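Local coordinates for heptaprenyl diphosphate synthase (HEPPP synthase) subunit 1 family protein (Staphylococcus aureus, PDB 5H9D) that pairs with a farnesyl pyrophosphate synthetase chain and probably serves as subunit 1 of a two-component synthase that makes heptaprenyl diphosphate, at residues 4-7 / 8-11; 78-81 / 82-85. All coordinates share one frame; numbering follows the deposited sequence.

Interaction 1. Residues 4-7 / 8-11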
loop_
_atom_site.group_PDB
_atom_site.type_symbol
_atom_site.label_atom_id
_atom_site.label_comp_id
_atom_site.label_asym_id
_atom_site.label_seq_id
_atom_site.Cartn_x
_atom_site.Cartn_y
_atom_site.Cartn_z
ATOM N N THR C 4 23.698 12.342 1.565
ATOM C CA THR C 4 22.355 11.793 1.435
ATOM C C THR C 4 21.914 11.203 2.766
ATOM O O THR C 4 20.735 11.266 3.093
ATOM C CB THR C 4 22.246 10.691 0.337
ATOM O OG1 THR C 4 22.796 9.463 0.828
ATOM C CG2 THR C 4 22.977 11.118 -0.938
ATOM N N VAL C 5 22.845 10.642 3.541
ATOM C CA VAL C 5 22.473 10.075 4.839
ATOM C C VAL C 5 21.621 11.092 5.605
ATOM O O VAL C 5 20.462 10.840 5.940
ATOM C CB VAL C 5 23.697 9.753 5.736
ATOM C CG1 VAL C 5 23.239 8.978 6.971
ATOM C CG2 VAL C 5 24.745 8.963 4.962
ATOM N N SER C 6 22.205 12.257 5.854
ATOM C CA SER C 6 21.535 13.313 6.590
ATOM C C SER C 6 20.299 13.834 5.887
ATOM O O SER C 6 19.282 14.075 6.529
ATOM C CB SER C 6 22.497 14.470 6.846
ATOM O OG SER C 6 22.050 15.264 7.930
ATOM N N LYS C 7 20.370 14.028 4.577
ATOM C CA LYS C 7 19.193 14.522 3.878
ATOM C C LYS C 7 17.999 13.598 4.132
ATOM O O LYS C 7 16.924 14.063 4.530
ATOM C CB LYS C 7 19.448 14.627 2.381
ATOM C CG LYS C 7 20.343 15.764 2.001
ATOM C CD LYS C 7 20.270 16.013 0.503
ATOM C CE LYS C 7 20.907 17.353 0.160
ATOM N NZ LYS C 7 20.310 18.490 0.958
ATOM N N LEU C 8 18.198 12.294 3.913
ATOM C CA LEU C 8 17.142 11.297 4.120
ATOM C C LEU C 8 16.568 11.337 5.533
ATOM O O LEU C 8 15.369 11.150 5.707
ATOM C CB LEU C 8 17.650 9.883 3.818
ATOM C CG LEU C 8 16.650 8.736 4.003
ATOM C CD1 LEU C 8 15.546 8.864 2.978
ATOM C CD2 LEU C 8 17.355 7.395 3.864
ATOM N N GLU C 9 17.403 11.582 6.541
ATOM C CA GLU C 9 16.896 11.651 7.912
ATOM C C GLU C 9 15.943 12.829 8.029
ATOM O O GLU C 9 14.955 12.783 8.763
ATOM C CB GLU C 9 18.044 11.789 8.921
ATOM C CG GLU C 9 18.748 10.475 9.214
ATOM C CD GLU C 9 20.229 10.655 9.492
ATOM O OE1 GLU C 9 20.896 11.382 8.708
ATOM O OE2 GLU C 9 20.726 10.060 10.481
ATOM N N ARG C 10 16.242 13.887 7.290
ATOM C CA ARG C 10 15.387 15.057 7.305
ATOM C C ARG C 10 14.091 14.755 6.553
ATOM O O ARG C 10 13.018 15.143 7.004
ATOM C CB ARG C 10 16.107 16.249 6.675
ATOM C CG ARG C 10 15.205 17.433 6.403
ATOM C CD ARG C 10 16.025 18.615 5.959
ATOM N NE ARG C 10 17.294 18.193 5.373
ATOM C CZ ARG C 10 18.108 19.007 4.710
ATOM N NH1 ARG C 10 17.768 20.286 4.552
ATOM N NH2 ARG C 10 19.259 18.548 4.214
ATOM N N GLN C 11 14.187 14.064 5.416
ATOM C CA GLN C 11 12.985 13.721 4.651
ATOM C C GLN C 11 12.079 12.782 5.448
ATOM O O GLN C 11 10.874 13.005 5.503
ATOM C CB GLN C 11 13.340 13.092 3.289
ATOM C CG GLN C 11 13.769 14.096 2.241
ATOM C CD GLN C 11 14.169 13.466 0.911
ATOM O OE1 GLN C 11 13.352 12.862 0.225
ATOM N NE2 GLN C 11 15.431 13.619 0.537
#
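The guanidinium group of R10 has the ammonium of K7 beside it, approaching obliquely, with K7 NZ 3.4 Å from R10 NH2. Both atoms are donors, so the pair is two like charges brought together rather than a bond; K7 CG, 3.7 Å from R10 NH2, adds a van der Waals contact. The two chains run side by side in the same direction, each with one bend: that of K7 falls at its last torsion (chi4 -54°), which tips NZ toward the arginine end. A second flat group, the carboxylate of E9, folds back along the helix beside V5, and its OE1 is 3.8 Å from V5 CG1. OE1 also lies near V5 O, but both are acceptors, and at 2.68 Å resolution that closeness is doubtful evidence of anything more.

Beneath these side chains the backbone forms the first two turns of helix 4-15. L8 N donates to T4 O over 2.9 Å at an N-H...O angle of 175°, and E9 N, R10 N and Q11 N follow with bonds to V5 O, S6 O and K7 O; a second, weak bond joins R10 N to K7 O at 2.8 Å. The charged K7, E9 and R10 are exposed, whereas T4 and L8 are buried: the helix lays T4 against K45 and L49, and L8 against V46 and T50, all on helix 43-65, while I27 touches both L8 and E9.

Interaction 2. Residues 78-81 / 82-85; sequences SAHF and YTLL
F81 and L85, one turn apart, meet through ring and branch: L85 CD2 is 3.4 Å from F81 CZ and L85 CD1 3.5 Å from F81 CE2. A first torsion setting CG opposite the backbone N (chi1 164°) carries the phenyl group along the helix, and chi2 of 89° turns the ring so that CE2 and CZ receive the leucine's forked end obliquely.

H80 is likewise extended away from its N, leaving its imidazole beside T83 and L84. L84 CD2 stands over one face of that ring, 4.0 Å above its plane and offset toward the rim, while L84 CD1 is 3.7 Å from H80 CE1; the leucine's first torsion is unusual, though uncertain at this resolution. T83 OG1 lies at the ring edge, in plane; chi1 of 42° puts it between its N and carbonyl carbon, directing it to H80 O, modelled as a very short 2.5 Å hydrogen bond whose length is doubtful, with R15 NH2 a second, weak partner.

Y82 N bonds A79 O from above the carbonyl plane, beside a weak bond from T83 N; L85 N to F81 O is the regular i+4 bond. Y82 OH bonds to H130 ND1 of the farnesyl pyrophosphate synthetase chain. A threonine hydroxyl returning to the carbonyl three residues back is, with that reserve, a familiar intrahelical motif, here in a buried part of helix 70-88 packed on helices 43-65 and 91-112 and that chain.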
loop_
_atom_site.group_PDB
_atom_site.type_symbol
_atom_site.label_atom_id
_atom_site.label_comp_id
_atom_site.label_asym_id
_atom_site.label_seq_id
_atom_site.Cartn_x
_atom_site.Cartn_y
_atom_site.Cartn_z
ATOM N N SER C 78 8.947 3.516 2.055
ATOM C CA SER C 78 8.902 2.922 0.737
ATOM C C SER C 78 8.087 3.795 -0.191
ATOM O O SER C 78 8.478 4.024 -1.327
ATOM C CB SER C 78 8.322 1.523 0.835
ATOM O OG SER C 78 8.427 0.901 -0.413
ATOM N N ALA C 79 6.952 4.283 0.296
ATOM C CA ALA C 79 6.107 5.144 -0.517
ATOM C C ALA C 79 6.906 6.423 -0.748
ATOM O O ALA C 79 6.843 7.035 -1.817
ATOM C CB ALA C 79 4.790 5.439 0.200
ATOM N N HIS C 80 7.686 6.810 0.255
ATOM C CA HIS C 80 8.496 7.997 0.117
ATOM C C HIS C 80 9.407 7.833 -1.094
ATOM O O HIS C 80 9.545 8.743 -1.901
ATOM C CB HIS C 80 9.323 8.241 1.379
ATOM C CG HIS C 80 10.212 9.442 1.276
ATOM N ND1 HIS C 80 10.056 10.395 0.289
ATOM C CD2 HIS C 80 11.271 9.840 2.020
ATOM C CE1 HIS C 80 10.982 11.325 0.428
ATOM N NE2 HIS C 80 11.732 11.013 1.469
ATOM N N PHE C 81 10.013 6.659 -1.216
ATOM C CA PHE C 81 10.899 6.339 -2.333
ATOM C C PHE C 81 10.309 6.639 -3.708
ATOM O O PHE C 81 11.047 6.991 -4.630
ATOM C CB PHE C 81 11.279 4.847 -2.282
ATOM C CG PHE C 81 11.878 4.304 -3.574
ATOM C CD1 PHE C 81 13.256 4.359 -3.805
ATOM C CD2 PHE C 81 11.069 3.687 -4.531
ATOM C CE1 PHE C 81 13.814 3.809 -4.950
ATOM C CE2 PHE C 81 11.620 3.135 -5.679
ATOM C CZ PHE C 81 13.002 3.196 -5.886
ATOM N N TYR C 82 8.993 6.485 -3.856
ATOM C CA TYR C 82 8.357 6.701 -5.157
ATOM C C TYR C 82 8.016 8.165 -5.458
ATOM O O TYR C 82 8.077 8.600 -6.613
ATOM C CB TYR C 82 7.139 5.753 -5.281
ATOM C CG TYR C 82 6.223 5.892 -6.501
ATOM C CD1 TYR C 82 6.709 6.243 -7.775
ATOM C CD2 TYR C 82 4.866 5.581 -6.388
ATOM C CE1 TYR C 82 5.859 6.268 -8.888
ATOM C CE2 TYR C 82 4.017 5.601 -7.493
ATOM C CZ TYR C 82 4.510 5.940 -8.732
ATOM O OH TYR C 82 3.621 5.914 -9.787
ATOM N N THR C 83 7.668 8.932 -4.433
ATOM C CA THR C 83 7.386 10.344 -4.658
ATOM C C THR C 83 8.682 10.887 -5.229
ATOM O O THR C 83 8.683 11.805 -6.047
ATOM C CB THR C 83 7.083 11.067 -3.354
ATOM O OG1 THR C 83 8.004 10.629 -2.349
ATOM C CG2 THR C 83 5.663 10.781 -2.910
ATOM N N LEU C 84 9.773 10.272 -4.773
ATOM C CA LEU C 84 11.147 10.570 -5.156
ATOM C C LEU C 84 11.417 10.087 -6.588
ATOM O O LEU C 84 12.030 10.803 -7.373
ATOM C CB LEU C 84 12.095 9.878 -4.187
ATOM C CG LEU C 84 13.119 10.688 -3.388
ATOM C CD1 LEU C 84 12.504 11.979 -2.851
ATOM C CD2 LEU C 84 13.644 9.805 -2.248
ATOM N N LEU C 85 10.989 8.880 -6.945
ATOM C CA LEU C 85 11.200 8.456 -8.326
ATOM C C LEU C 85 10.392 9.447 -9.160
ATOM O O LEU C 85 10.753 9.777 -10.291
ATOM C CB LEU C 85 10.662 7.047 -8.594
ATOM C CG LEU C 85 11.282 5.785 -7.987
ATOM C CD1 LEU C 85 10.647 4.611 -8.685
ATOM C CD2 LEU C 85 12.811 5.736 -8.144
#

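In the fold
Both interactions are made within one helix, between side chains about a turn apart, yet they sit in different surroundings, with centres about 14 Å apart. Interaction 1, on helix 4-15, is half surface, with T4 and L8 buried: four of its eight residues are exposed, and its longest side chains are charged. Interaction 2, on helix 70-88, is wholly buried, and rings and branched aliphatic groups dominate its side-chain contacts. Helix 43-65 serves both, since V46 and T50 touch L8 from one and L84 from the other. The two also meet directly: Q11 OE1 lies 2.8 Å from H80 NE2 and 3.3 Å from L84 CD1. The partner chain reaches 78-85 but does not touch 4-11.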